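Side-chain contacts in lipase aflb (Neosartorya fumigata, PDB 6IDY), which probably hydrolyses ester bonds of lipids, as a fungal lipase with an alpha/beta-hydrolase-type core and one bound calcium ion: residues Ala142-Ile147 / Ile216-Ala221; Gly174-Phe179 / Glu412-Ile417; Phe181-Ser186 / Leu405-Gly410; Ala370-Val375 / Ser387-Asp392; Asn196-Ser201 / Ser209-Tyr214. All blocks are in the same frame, centred on the assembly; numbering follows the deposited sequence.

Contact 1 of 5, residues Ala142-Ile147 / Ile216-Ala221; sequences ALRAAI and INYISA
Tyr-218, on helix 205-223, turns one side of its ring to both Arg-144 on helix 140-145 and Ile-147. Its CB is directed at the segment 142-147, and CG, anti to the backbone N (chi1 175°), carries the ring the same way, alongside the two residues. The inner end of the ring belongs to the isoleucine: CG of Tyr-218 lies 4.1 Å from CD1 of Ile-147, and CD2 of Tyr-218 closes to 3.6 Å on the same methyl, which arrives obliquely. The outer part of the ring, on the same side, is met by the arginine. CE1 of Tyr-218 has CG of Arg-144 at 3.8 Å and CD of Arg-144 at 3.9 Å, and CZ of Tyr-218 meets the same two methylenes. This is a CH-pi contact: CG of Arg-144 stands over one face, 21° off the ring normal and displaced toward the rim. Past CD the arginine bends at chi3, and its guanidinium ends with its plane only 16° from that of the ring. The tip of the tyrosine, OH, is hydrogen-bonded to the carbonyl O of Pro-118, which gives the buried tip a polar partner. A second apolar touch, Ile-147 CG2 to Ile-219 CD1 at 3.9 Å, extends the packing one residue further along the helix. Largely buried, the contact joins helix 205-223 to helix 140-145 and to the short edge strand 147-148, while Ile-219 also rests on Val-193 of strand 190-195 and on Pro-162 and Ile-164 of strand 161-166, so the helix is laid against the sheet.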
# COMPACT_ATOMS: atom_id res chain seq x y z
N ALA A 142 10.03 11.98 15.31
CA ALA A 142 9.45 11.97 13.96
C ALA A 142 8.96 10.55 13.59
O ALA A 142 7.89 10.42 13.00
CB ALA A 142 10.47 12.46 12.94
N LEU A 143 9.74 9.50 13.94
CA LEU A 143 9.39 8.11 13.67
C LEU A 143 8.12 7.72 14.44
O LEU A 143 7.19 7.17 13.84
CB LEU A 143 10.54 7.15 14.05
CG LEU A 143 11.81 7.19 13.20
CD1 LEU A 143 12.96 6.52 13.92
CD2 LEU A 143 11.61 6.51 11.85
N ARG A 144 8.08 8.02 15.75
CA ARG A 144 6.95 7.70 16.62
C ARG A 144 5.69 8.50 16.25
O ARG A 144 4.58 7.96 16.32
CB ARG A 144 7.32 7.94 18.10
CG ARG A 144 6.38 7.30 19.11
CD ARG A 144 6.53 7.92 20.49
NE ARG A 144 7.86 7.72 21.06
CZ ARG A 144 8.37 8.42 22.06
NH1 ARG A 144 7.66 9.40 22.62
NH2 ARG A 144 9.59 8.17 22.50
N ALA A 145 5.85 9.78 15.84
CA ALA A 145 4.72 10.64 15.46
C ALA A 145 4.00 10.20 14.17
O ALA A 145 2.86 10.59 13.95
CB ALA A 145 5.15 12.10 15.37
N ALA A 146 4.66 9.36 13.35
CA ALA A 146 4.10 8.82 12.11
C ALA A 146 3.05 7.74 12.39
O ALA A 146 2.22 7.44 11.53
CB ALA A 146 5.21 8.25 11.24
N ILE A 147 3.07 7.16 13.61
CA ILE A 147 2.17 6.09 14.00
C ILE A 147 0.83 6.62 14.50
O ILE A 147 0.79 7.34 15.49
CB ILE A 147 2.81 5.12 15.04
CG1 ILE A 147 4.25 4.71 14.63
CG2 ILE A 147 1.91 3.89 15.26
CD1 ILE A 147 5.13 4.16 15.76
N ILE A 216 7.33 -1.29 14.04
CA ILE A 216 7.35 -2.68 14.48
C ILE A 216 7.83 -2.80 15.93
O ILE A 216 7.09 -3.31 16.77
CB ILE A 216 8.15 -3.60 13.51
CG1 ILE A 216 7.41 -3.76 12.15
CG2 ILE A 216 8.38 -4.96 14.16
CD1 ILE A 216 8.30 -4.36 10.99
N ASN A 217 9.04 -2.29 16.21
CA ASN A 217 9.64 -2.36 17.55
C ASN A 217 8.88 -1.54 18.59
O ASN A 217 8.79 -1.97 19.74
CB ASN A 217 11.12 -1.99 17.50
CG ASN A 217 11.96 -3.07 16.88
OD1 ASN A 217 11.59 -4.25 16.84
ND2 ASN A 217 13.14 -2.70 16.39
N TYR A 218 8.27 -0.42 18.17
CA TYR A 218 7.49 0.41 19.08
C TYR A 218 6.15 -0.24 19.45
O TYR A 218 5.80 -0.26 20.63
CB TYR A 218 7.29 1.84 18.52
CG TYR A 218 6.39 2.70 19.37
CD1 TYR A 218 6.90 3.41 20.46
CD2 TYR A 218 5.03 2.78 19.13
CE1 TYR A 218 6.06 4.17 21.28
CE2 TYR A 218 4.18 3.53 19.93
CZ TYR A 218 4.71 4.23 21.00
OH TYR A 218 3.86 4.98 21.78
N ILE A 219 5.40 -0.73 18.45
CA ILE A 219 4.10 -1.35 18.69
C ILE A 219 4.29 -2.65 19.48
O ILE A 219 3.52 -2.90 20.41
CB ILE A 219 3.25 -1.48 17.40
CG1 ILE A 219 2.89 -0.08 16.81
CG2 ILE A 219 2.01 -2.36 17.59
CD1 ILE A 219 1.93 0.85 17.64
N SER A 220 5.35 -3.41 19.18
CA SER A 220 5.64 -4.63 19.93
C SER A 220 5.95 -4.32 21.41
O SER A 220 5.47 -5.04 22.29
CB SER A 220 6.80 -5.40 19.30
OG SER A 220 7.05 -6.61 19.99
N ALA A 221 6.72 -3.24 21.67
CA ALA A 221 7.11 -2.82 23.02
C ALA A 221 5.93 -2.39 23.89
O ALA A 221 5.79 -2.92 25.00
CB ALA A 221 8.15 -1.71 22.96

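Contact 2 of 5, residues Gly174-Phe179 / Glu412-Ile417; sequences GTTYYF and EGLLLI
Helix 173-178 and the N-terminal part of helix 414-424 bring their backbones to 6.6 Å at CA of Thr-176 and CA of Leu-414. Helix 173-178 belongs to the beta-alpha-beta crossover that links the parallel strands 161-166 and 190-195, and the C-terminal helix covers it from outside the sheet. The contact is purely apolar, and Leu-414 has the largest share. Both methyls of Leu-414 pack 3.7 Å from CA of Thr-176; CD2 of Leu-414 also reaches CG2 of Thr-175 at 3.7 Å, and CD1 of Leu-414 lies 4.0 Å from CG2 of Thr-176. Leu-414 crosses Thr-176 at about a right angle but runs antiparallel alongside Thr-175. In both threonines chi1 near -60° sets OG1 beside the backbone N and leaves CG2 anti to it, which offers the methyl of Thr-175 to the leucine. Their hydroxyls are engaged outside the contact, OG1 of Thr-175 with ND2 of Asn-111 and OG1 of Thr-176 with the carbonyl O of Pro-172, just before the helix. Leu-102 of helix 96-103 closes in on both Thr-175 and Ile-417. One methyl serves two partners: CG2 of Thr-175 is also 3.7 Å from CD1 of Ile-417.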
# COMPACT_ATOMS: atom_id res chain seq x y z
N GLY A 174 -3.96 6.46 6.46
CA GLY A 174 -5.26 6.78 7.03
C GLY A 174 -6.40 6.68 6.05
O GLY A 174 -7.35 5.92 6.28
N THR A 175 -6.30 7.41 4.93
CA THR A 175 -7.33 7.39 3.89
C THR A 175 -7.36 6.03 3.17
O THR A 175 -8.45 5.49 2.98
CB THR A 175 -7.21 8.59 2.93
OG1 THR A 175 -7.39 9.78 3.69
CG2 THR A 175 -8.27 8.56 1.85
N THR A 176 -6.18 5.48 2.81
CA THR A 176 -6.03 4.19 2.14
C THR A 176 -6.81 3.07 2.83
O THR A 176 -7.63 2.40 2.20
CB THR A 176 -4.55 3.80 2.04
OG1 THR A 176 -3.90 4.76 1.22
CG2 THR A 176 -4.32 2.37 1.49
N TYR A 177 -6.56 2.90 4.13
CA TYR A 177 -7.14 1.81 4.90
C TYR A 177 -8.54 2.08 5.45
O TYR A 177 -9.21 1.14 5.84
CB TYR A 177 -6.17 1.39 5.99
CG TYR A 177 -4.97 0.69 5.39
CD1 TYR A 177 -5.10 -0.55 4.78
CD2 TYR A 177 -3.72 1.30 5.39
CE1 TYR A 177 -4.01 -1.19 4.19
CE2 TYR A 177 -2.61 0.66 4.81
CZ TYR A 177 -2.76 -0.59 4.23
OH TYR A 177 -1.69 -1.25 3.70
N TYR A 178 -9.00 3.34 5.41
CA TYR A 178 -10.34 3.72 5.84
C TYR A 178 -11.39 2.91 5.05
O TYR A 178 -12.37 2.45 5.63
CB TYR A 178 -10.54 5.24 5.62
CG TYR A 178 -11.92 5.77 5.97
CD1 TYR A 178 -12.21 6.22 7.25
CD2 TYR A 178 -12.91 5.86 5.00
CE1 TYR A 178 -13.47 6.72 7.57
CE2 TYR A 178 -14.18 6.36 5.30
CZ TYR A 178 -14.46 6.78 6.59
OH TYR A 178 -15.70 7.28 6.90
N PHE A 179 -11.13 2.71 3.74
CA PHE A 179 -12.02 1.99 2.82
C PHE A 179 -11.72 0.49 2.66
O PHE A 179 -12.28 -0.14 1.77
CB PHE A 179 -12.00 2.69 1.45
CG PHE A 179 -12.54 4.10 1.45
CD1 PHE A 179 -13.90 4.34 1.59
CD2 PHE A 179 -11.69 5.18 1.25
CE1 PHE A 179 -14.41 5.64 1.57
CE2 PHE A 179 -12.20 6.49 1.20
CZ PHE A 179 -13.55 6.70 1.36
N GLU A 412 -10.76 2.91 -4.92
CA GLU A 412 -10.46 3.33 -6.28
C GLU A 412 -10.13 4.83 -6.35
O GLU A 412 -9.21 5.22 -7.06
CB GLU A 412 -11.62 2.98 -7.24
CG GLU A 412 -11.64 1.50 -7.64
CD GLU A 412 -10.34 0.96 -8.19
OE1 GLU A 412 -9.63 1.72 -8.89
OE2 GLU A 412 -10.02 -0.23 -7.95
N GLY A 413 -10.85 5.63 -5.55
CA GLY A 413 -10.66 7.07 -5.43
C GLY A 413 -9.29 7.50 -4.92
O GLY A 413 -8.92 8.66 -5.09
N LEU A 414 -8.52 6.56 -4.31
CA LEU A 414 -7.17 6.79 -3.79
C LEU A 414 -6.18 7.24 -4.86
O LEU A 414 -5.20 7.93 -4.55
CB LEU A 414 -6.61 5.53 -3.11
CG LEU A 414 -7.34 5.00 -1.88
CD1 LEU A 414 -6.74 3.67 -1.45
CD2 LEU A 414 -7.35 6.03 -0.75
N LEU A 415 -6.41 6.82 -6.12
CA LEU A 415 -5.58 7.17 -7.27
C LEU A 415 -5.55 8.67 -7.49
O LEU A 415 -4.55 9.19 -7.97
CB LEU A 415 -6.08 6.46 -8.53
CG LEU A 415 -5.92 4.94 -8.56
CD1 LEU A 415 -6.62 4.36 -9.75
CD2 LEU A 415 -4.46 4.52 -8.56
N LEU A 416 -6.65 9.36 -7.12
CA LEU A 416 -6.77 10.81 -7.23
C LEU A 416 -5.84 11.50 -6.24
O LEU A 416 -5.21 12.50 -6.59
CB LEU A 416 -8.23 11.26 -7.04
CG LEU A 416 -9.28 10.58 -7.93
CD1 LEU A 416 -10.68 10.91 -7.46
CD2 LEU A 416 -9.11 10.97 -9.41
N ILE A 417 -5.71 10.95 -5.04
CA ILE A 417 -4.79 11.46 -4.02
C ILE A 417 -3.35 11.17 -4.46
O ILE A 417 -2.50 12.06 -4.42
CB ILE A 417 -5.11 10.88 -2.61
CG1 ILE A 417 -6.46 11.41 -2.10
CG2 ILE A 417 -3.98 11.18 -1.62
CD1 ILE A 417 -7.01 10.67 -0.89

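Contact 3 of 5, residues Phe181-Ser186 / Leu405-Gly410; sequences FGKLGS and LDDLLG
A salt bridge at the surface ties the loop that follows helix 173-178 in the beta-alpha-beta crossover to helix 405-412, in the C-terminal part of the chain. The loop segment 181-186 is largely 3-10 in form, and Lys-183 reaches out of it with its chain extended until chi4 (83°) bends the ammonium group toward the helix. There NZ of Lys-183 donates a hydrogen bond of 2.8 Å to OD1 of Asp-407, the two side chains coming from opposite directions. The donor approaches on the syn side of the carboxylate but lies 30° out of its plane. NZ also bonds the carbonyl O of Tyr-178 at the end of helix 173-178, so two acceptors hold the ammonium in place. Asp-407 stands in the first turn of its helix. Its other oxygen, OD2, accepts the backbone N-H of Gly-404, just before the helix, which matches one half of a capping box; glycine has no side chain to return the bond. The N-terminal end of the helix would probably favour the negative charge as well. The carboxylate is thereby held at both oxygens; behind NZ, CE of Lys-183 lies 3.8 Å from OD1 of Asp-407.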
# COMPACT_ATOMS: atom_id res chain seq x y z
N PHE A 181 -8.76 -2.51 4.75
CA PHE A 181 -8.14 -3.23 5.87
C PHE A 181 -8.10 -2.47 7.21
O PHE A 181 -7.74 -3.07 8.22
CB PHE A 181 -6.76 -3.78 5.49
CG PHE A 181 -6.86 -5.03 4.64
CD1 PHE A 181 -7.31 -6.23 5.18
CD2 PHE A 181 -6.49 -5.01 3.30
CE1 PHE A 181 -7.40 -7.38 4.40
CE2 PHE A 181 -6.56 -6.17 2.51
CZ PHE A 181 -7.02 -7.35 3.07
N GLY A 182 -8.55 -1.22 7.24
CA GLY A 182 -8.71 -0.49 8.49
C GLY A 182 -9.80 -1.18 9.31
O GLY A 182 -9.87 -1.02 10.53
N LYS A 183 -10.64 -2.00 8.61
CA LYS A 183 -11.75 -2.80 9.15
C LYS A 183 -11.37 -4.29 9.38
O LYS A 183 -12.26 -5.11 9.59
CB LYS A 183 -12.97 -2.73 8.21
CG LYS A 183 -13.62 -1.35 8.10
CD LYS A 183 -14.76 -1.40 7.10
CE LYS A 183 -15.45 -0.07 6.91
NZ LYS A 183 -14.73 0.79 5.95
N LEU A 184 -10.06 -4.63 9.35
CA LEU A 184 -9.57 -6.00 9.56
C LEU A 184 -10.00 -6.61 10.91
O LEU A 184 -10.26 -7.82 10.99
CB LEU A 184 -8.04 -6.07 9.38
CG LEU A 184 -7.33 -7.44 9.56
CD1 LEU A 184 -7.77 -8.46 8.50
CD2 LEU A 184 -5.82 -7.26 9.56
N GLY A 185 -10.14 -5.76 11.93
CA GLY A 185 -10.60 -6.15 13.27
C GLY A 185 -12.00 -6.74 13.28
O GLY A 185 -12.36 -7.44 14.22
N SER A 186 -12.80 -6.47 12.22
CA SER A 186 -14.15 -7.01 12.06
C SER A 186 -14.11 -8.44 11.49
O SER A 186 -15.12 -9.13 11.50
CB SER A 186 -14.97 -6.12 11.12
OG SER A 186 -15.02 -4.78 11.57
N LEU A 405 -20.06 -1.34 -1.26
CA LEU A 405 -19.89 -0.48 -2.43
C LEU A 405 -18.98 0.73 -2.18
O LEU A 405 -18.04 0.93 -2.95
CB LEU A 405 -21.27 -0.05 -2.97
CG LEU A 405 -21.29 0.93 -4.16
CD1 LEU A 405 -20.64 0.34 -5.41
CD2 LEU A 405 -22.71 1.39 -4.45
N ASP A 406 -19.24 1.53 -1.12
CA ASP A 406 -18.46 2.73 -0.76
C ASP A 406 -16.99 2.43 -0.51
O ASP A 406 -16.13 3.27 -0.79
CB ASP A 406 -19.09 3.46 0.43
CG ASP A 406 -20.43 4.13 0.14
OD1 ASP A 406 -20.89 4.07 -1.02
OD2 ASP A 406 -21.01 4.73 1.08
N ASP A 407 -16.70 1.22 0.01
CA ASP A 407 -15.34 0.73 0.26
C ASP A 407 -14.62 0.48 -1.07
O ASP A 407 -13.48 0.90 -1.21
CB ASP A 407 -15.39 -0.52 1.14
CG ASP A 407 -15.97 -0.27 2.51
OD1 ASP A 407 -15.47 0.63 3.21
OD2 ASP A 407 -16.92 -0.99 2.89
N LEU A 408 -15.31 -0.15 -2.05
CA LEU A 408 -14.80 -0.40 -3.40
C LEU A 408 -14.51 0.95 -4.07
O LEU A 408 -13.40 1.16 -4.57
CB LEU A 408 -15.86 -1.19 -4.22
CG LEU A 408 -15.43 -1.88 -5.55
CD1 LEU A 408 -16.52 -2.79 -6.03
CD2 LEU A 408 -15.15 -0.89 -6.67
N LEU A 409 -15.50 1.87 -4.08
CA LEU A 409 -15.39 3.19 -4.70
C LEU A 409 -14.32 4.07 -4.07
O LEU A 409 -13.53 4.67 -4.80
CB LEU A 409 -16.74 3.93 -4.74
CG LEU A 409 -17.95 3.16 -5.31
CD1 LEU A 409 -19.23 3.98 -5.19
CD2 LEU A 409 -17.72 2.72 -6.75
N GLY A 410 -14.29 4.10 -2.74
CA GLY A 410 -13.31 4.87 -1.98
C GLY A 410 -11.89 4.42 -2.21
O GLY A 410 -10.99 5.26 -2.35

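Contact 4 of 5, residues Ala370-Val375 / Ser387-Asp392; sequences AWALAV and SRLDLD
Leu-389 points its branched end at helix 368-379 and packs both methyls on Ala-372, one of them also on Leu-373. Its CG is anti to the carbonyl carbon (chi1 -58°), a rotation that extends the side chain off the loop and onto the helix surface at Ala-372 and Leu-373. CD1 of Leu-389 faces both residues, at 3.8 Å from CB of Ala-372 and 4.0 Å from CD2 of Leu-373. CD2 of Leu-389 instead settles over the backbone, 3.6 Å from the carbonyl O of Ala-372, with CB of the same alanine 4.0 Å away. The small alanine lets the leucine come this close: the CA atoms of Ala-372 and Leu-389 are 7.4 Å apart. Leu-373 meets Leu-389 at about a right angle, so that its CG and CD2 meet CD1 of Leu-389 from the side. No hydrogen bond links the segments; the closure is hydrophobic and only partly buried. A salt bridge stands next to it, NH2 of Arg-388 with OD2 of Asp-376, one turn further along the helix. Beyond Asp-376 the same helix leads into the calcium site, to which Ala-377 and His-380 contribute. Leu-373 also packs on Ile-313 of strand 310-314, which places helix 368-379 between the sheet and the loop that runs on into helix 391-396, with Leu-389 and Leu-391 both touching Leu-369.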
# COMPACT_ATOMS: atom_id res chain seq x y z
N ALA A 370 -8.14 -12.05 -0.92
CA ALA A 370 -7.11 -11.32 -0.18
C ALA A 370 -7.45 -11.28 1.32
O ALA A 370 -6.60 -11.58 2.16
CB ALA A 370 -6.95 -9.91 -0.72
N TRP A 371 -8.72 -10.96 1.64
CA TRP A 371 -9.26 -10.90 3.01
C TRP A 371 -9.28 -12.26 3.68
O TRP A 371 -8.84 -12.37 4.83
CB TRP A 371 -10.66 -10.29 3.00
CG TRP A 371 -10.62 -8.80 3.00
CD1 TRP A 371 -10.23 -7.99 1.97
CD2 TRP A 371 -10.91 -7.94 4.10
NE1 TRP A 371 -10.28 -6.67 2.36
CE2 TRP A 371 -10.71 -6.61 3.67
CE3 TRP A 371 -11.34 -8.17 5.43
CZ2 TRP A 371 -10.90 -5.51 4.52
CZ3 TRP A 371 -11.55 -7.07 6.26
CH2 TRP A 371 -11.32 -5.77 5.81
N ALA A 372 -9.77 -13.31 2.97
CA ALA A 372 -9.83 -14.67 3.49
C ALA A 372 -8.42 -15.20 3.79
O ALA A 372 -8.23 -15.87 4.80
CB ALA A 372 -10.55 -15.58 2.50
N LEU A 373 -7.43 -14.83 2.96
CA LEU A 373 -6.04 -15.22 3.18
C LEU A 373 -5.43 -14.47 4.35
O LEU A 373 -4.67 -15.06 5.11
CB LEU A 373 -5.20 -15.01 1.91
CG LEU A 373 -5.41 -16.04 0.80
CD1 LEU A 373 -4.96 -15.49 -0.51
CD2 LEU A 373 -4.74 -17.39 1.13
N ALA A 374 -5.78 -13.17 4.52
CA ALA A 374 -5.30 -12.35 5.63
C ALA A 374 -5.79 -12.94 6.96
O ALA A 374 -5.01 -13.09 7.89
CB ALA A 374 -5.78 -10.91 5.47
N VAL A 375 -7.09 -13.32 7.03
CA VAL A 375 -7.76 -13.92 8.19
C VAL A 375 -7.13 -15.28 8.50
O VAL A 375 -6.77 -15.54 9.65
CB VAL A 375 -9.30 -13.99 7.99
CG1 VAL A 375 -9.99 -14.82 9.07
CG2 VAL A 375 -9.90 -12.59 7.93
N SER A 387 -5.54 -23.69 0.62
CA SER A 387 -6.05 -25.06 0.79
C SER A 387 -6.90 -25.21 2.07
O SER A 387 -7.65 -26.18 2.18
CB SER A 387 -4.91 -26.08 0.75
OG SER A 387 -4.16 -26.08 1.96
N ARG A 388 -6.79 -24.25 3.02
CA ARG A 388 -7.57 -24.24 4.27
C ARG A 388 -8.86 -23.45 4.10
O ARG A 388 -9.68 -23.40 5.03
CB ARG A 388 -6.75 -23.64 5.42
CG ARG A 388 -5.68 -24.56 5.99
CD ARG A 388 -5.19 -24.05 7.34
NE ARG A 388 -4.54 -22.74 7.24
CZ ARG A 388 -3.23 -22.53 7.36
NH1 ARG A 388 -2.41 -23.55 7.61
NH2 ARG A 388 -2.73 -21.31 7.26
N LEU A 389 -9.06 -22.83 2.94
CA LEU A 389 -10.24 -22.02 2.67
C LEU A 389 -11.29 -22.77 1.86
O LEU A 389 -10.95 -23.64 1.06
CB LEU A 389 -9.86 -20.72 1.92
CG LEU A 389 -8.85 -19.77 2.58
CD1 LEU A 389 -8.48 -18.64 1.63
CD2 LEU A 389 -9.39 -19.19 3.89
N ASP A 390 -12.56 -22.38 2.03
CA ASP A 390 -13.66 -22.90 1.23
C ASP A 390 -13.64 -22.00 -0.02
O ASP A 390 -14.27 -20.94 -0.02
CB ASP A 390 -14.99 -22.79 1.99
CG ASP A 390 -16.21 -23.40 1.31
OD1 ASP A 390 -16.13 -23.72 0.10
OD2 ASP A 390 -17.25 -23.57 1.99
N LEU A 391 -12.84 -22.40 -1.03
CA LEU A 391 -12.65 -21.61 -2.25
C LEU A 391 -13.91 -21.43 -3.10
O LEU A 391 -14.02 -20.39 -3.74
CB LEU A 391 -11.48 -22.12 -3.12
CG LEU A 391 -10.07 -22.00 -2.50
CD1 LEU A 391 -9.03 -22.57 -3.43
CD2 LEU A 391 -9.71 -20.55 -2.17
N ASP A 392 -14.88 -22.35 -3.05
CA ASP A 392 -16.14 -22.17 -3.79
C ASP A 392 -16.90 -20.93 -3.28
O ASP A 392 -17.39 -20.14 -4.09
CB ASP A 392 -17.03 -23.43 -3.70
CG ASP A 392 -16.46 -24.67 -4.36
OD1 ASP A 392 -15.92 -24.55 -5.49
OD2 ASP A 392 -16.56 -25.76 -3.76

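Contact 5 of 5, residues Asn196-Ser201 / Ser209-Tyr214; sequences NIPQAS and SEYVAY
Tyr-211, Ile-197 and Pro-198 have the most surface buried here, and Tyr-211 is the residue both others meet. Pro-198 sets its CD-CG edge over one face of the ring: its CD stands 3.7 Å from the centroid of the Tyr-211 ring and 17° off the ring normal, a CH-pi contact displaced toward the rim on the CE1-CZ side. CD of Pro-198 is thus 3.6 Å from CZ of Tyr-211, while CG of Pro-198 moves on along the ring to its phenolic end, 3.5 Å from OH of Tyr-211. A C-H beside the proline nitrogen is somewhat polarised, which suits it to a pi face. Ile-197 takes the base of the tyrosine, with CG1 of Ile-197 4.3 Å from CB of Tyr-211, and its CG2 comes obliquely at the ring. Tyr-211 can serve both because its CG is anti to the carbonyl carbon (chi1 -68°), sending the ring out from helix 205-223 against the loop. After Pro-198 the chain turns sharply: Gln-199, Ala-200 and Ser-201 all have positive phi, and the carbonyl O of Ser-201 accepts hydrogen bonds from Gln-234 and Ser-284. The segment 196-201 is the loop that leaves strand 190-195 and folds back on the helix it leads into. Tyr-211 meanwhile packs on Leu-143 of helix 140-145 and on Leu-195 of strand 190-195, and Val-212 leans on helix 235-245, so the contact lies where three helices meet the end of the strand.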
# COMPACT_ATOMS: atom_id res chain seq x y z
N ASN A 196 1.49 6.64 8.95
CA ASN A 196 1.44 7.70 7.95
C ASN A 196 2.88 8.11 7.67
O ASN A 196 3.48 8.85 8.46
CB ASN A 196 0.58 8.87 8.41
CG ASN A 196 -0.88 8.52 8.52
OD1 ASN A 196 -1.50 8.02 7.58
ND2 ASN A 196 -1.47 8.80 9.68
N ILE A 197 3.47 7.56 6.60
CA ILE A 197 4.85 7.85 6.20
C ILE A 197 4.92 9.29 5.65
O ILE A 197 4.16 9.61 4.75
CB ILE A 197 5.42 6.78 5.21
CG1 ILE A 197 5.47 5.38 5.89
CG2 ILE A 197 6.80 7.21 4.66
CD1 ILE A 197 5.75 4.17 4.95
N PRO A 198 5.79 10.17 6.23
CA PRO A 198 5.88 11.56 5.74
C PRO A 198 6.21 11.64 4.25
O PRO A 198 6.95 10.80 3.72
CB PRO A 198 6.98 12.18 6.60
CG PRO A 198 7.04 11.32 7.83
CD PRO A 198 6.74 9.94 7.34
N GLN A 199 5.61 12.64 3.56
CA GLN A 199 5.72 12.89 2.11
C GLN A 199 5.02 11.76 1.33
O GLN A 199 5.33 11.51 0.16
CB GLN A 199 7.20 13.09 1.67
CG GLN A 199 7.84 14.42 2.13
CD GLN A 199 8.01 14.58 3.62
OE1 GLN A 199 7.27 15.32 4.27
NE2 GLN A 199 8.97 13.88 4.21
N ALA A 200 4.06 11.08 2.00
CA ALA A 200 3.24 9.99 1.47
C ALA A 200 4.04 8.94 0.69
O ALA A 200 3.72 8.64 -0.46
CB ALA A 200 2.10 10.56 0.62
N SER A 201 5.13 8.42 1.32
CA SER A 201 6.00 7.38 0.74
C SER A 201 6.67 7.76 -0.60
O SER A 201 7.09 6.88 -1.34
CB SER A 201 5.24 6.06 0.61
OG SER A 201 4.60 5.70 1.82
N SER A 209 11.37 3.02 5.03
CA SER A 209 11.55 1.76 5.75
C SER A 209 11.84 1.93 7.24
O SER A 209 11.45 1.07 8.02
CB SER A 209 12.67 0.95 5.10
OG SER A 209 12.36 0.73 3.73
N GLU A 210 12.52 3.03 7.63
CA GLU A 210 12.86 3.34 9.02
C GLU A 210 11.59 3.49 9.86
O GLU A 210 11.57 3.07 11.02
CB GLU A 210 13.68 4.63 9.11
CG GLU A 210 15.09 4.47 8.56
CD GLU A 210 16.03 5.59 8.95
OE1 GLU A 210 15.84 6.21 10.02
OE2 GLU A 210 16.98 5.84 8.18
N TYR A 211 10.54 4.08 9.26
CA TYR A 211 9.25 4.27 9.91
C TYR A 211 8.59 2.93 10.19
O TYR A 211 7.97 2.79 11.24
CB TYR A 211 8.34 5.19 9.08
CG TYR A 211 8.85 6.61 9.03
CD1 TYR A 211 8.48 7.54 9.99
CD2 TYR A 211 9.74 7.02 8.04
CE1 TYR A 211 8.96 8.84 9.97
CE2 TYR A 211 10.24 8.33 8.01
CZ TYR A 211 9.83 9.23 8.97
OH TYR A 211 10.29 10.53 8.92
N VAL A 212 8.76 1.94 9.29
CA VAL A 212 8.23 0.58 9.45
C VAL A 212 9.01 -0.14 10.55
O VAL A 212 8.39 -0.71 11.45
CB VAL A 212 8.20 -0.24 8.13
CG1 VAL A 212 7.67 -1.66 8.37
CG2 VAL A 212 7.36 0.45 7.07
N ALA A 213 10.36 -0.11 10.49
CA ALA A 213 11.24 -0.74 11.49
C ALA A 213 10.94 -0.19 12.88
O ALA A 213 10.76 -0.98 13.81
CB ALA A 213 12.70 -0.50 11.14
N TYR A 214 10.83 1.15 13.01
CA TYR A 214 10.50 1.73 14.31
C TYR A 214 9.09 1.36 14.76
O TYR A 214 8.93 0.99 15.92
CB TYR A 214 10.73 3.25 14.36
CG TYR A 214 10.56 3.81 15.76
CD1 TYR A 214 11.60 3.76 16.69
CD2 TYR A 214 9.34 4.36 16.17
CE1 TYR A 214 11.43 4.25 17.98
CE2 TYR A 214 9.17 4.84 17.46
CZ TYR A 214 10.22 4.79 18.37
OH TYR A 214 10.04 5.27 19.64

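Contacts 1 and 5 share helix 205-223, with centres 10 Å apart, and join where Ala-146 O lies 2.8 Å from Asn-196 N, a probable hydrogen bond. Asn-196 also connects contact 5 to contact 2, its OD1 lying 3.1 Å from Gly-174 N. Contacts 2 and 3 adjoin, with centres 10 Å apart, since both pair the crossover after strand 161-166 with the successive helices 405-412 and 414-424. From contact 3 the stacked rings of Phe-181 and Trp-371 lead to contact 4, about 17 Å on between centres. There the side chain of Leu-373 is about 11 Å from the calcium ion; the centres of contacts 4 and 5 are about 30 Å apart, on opposite sides of the chain's centre.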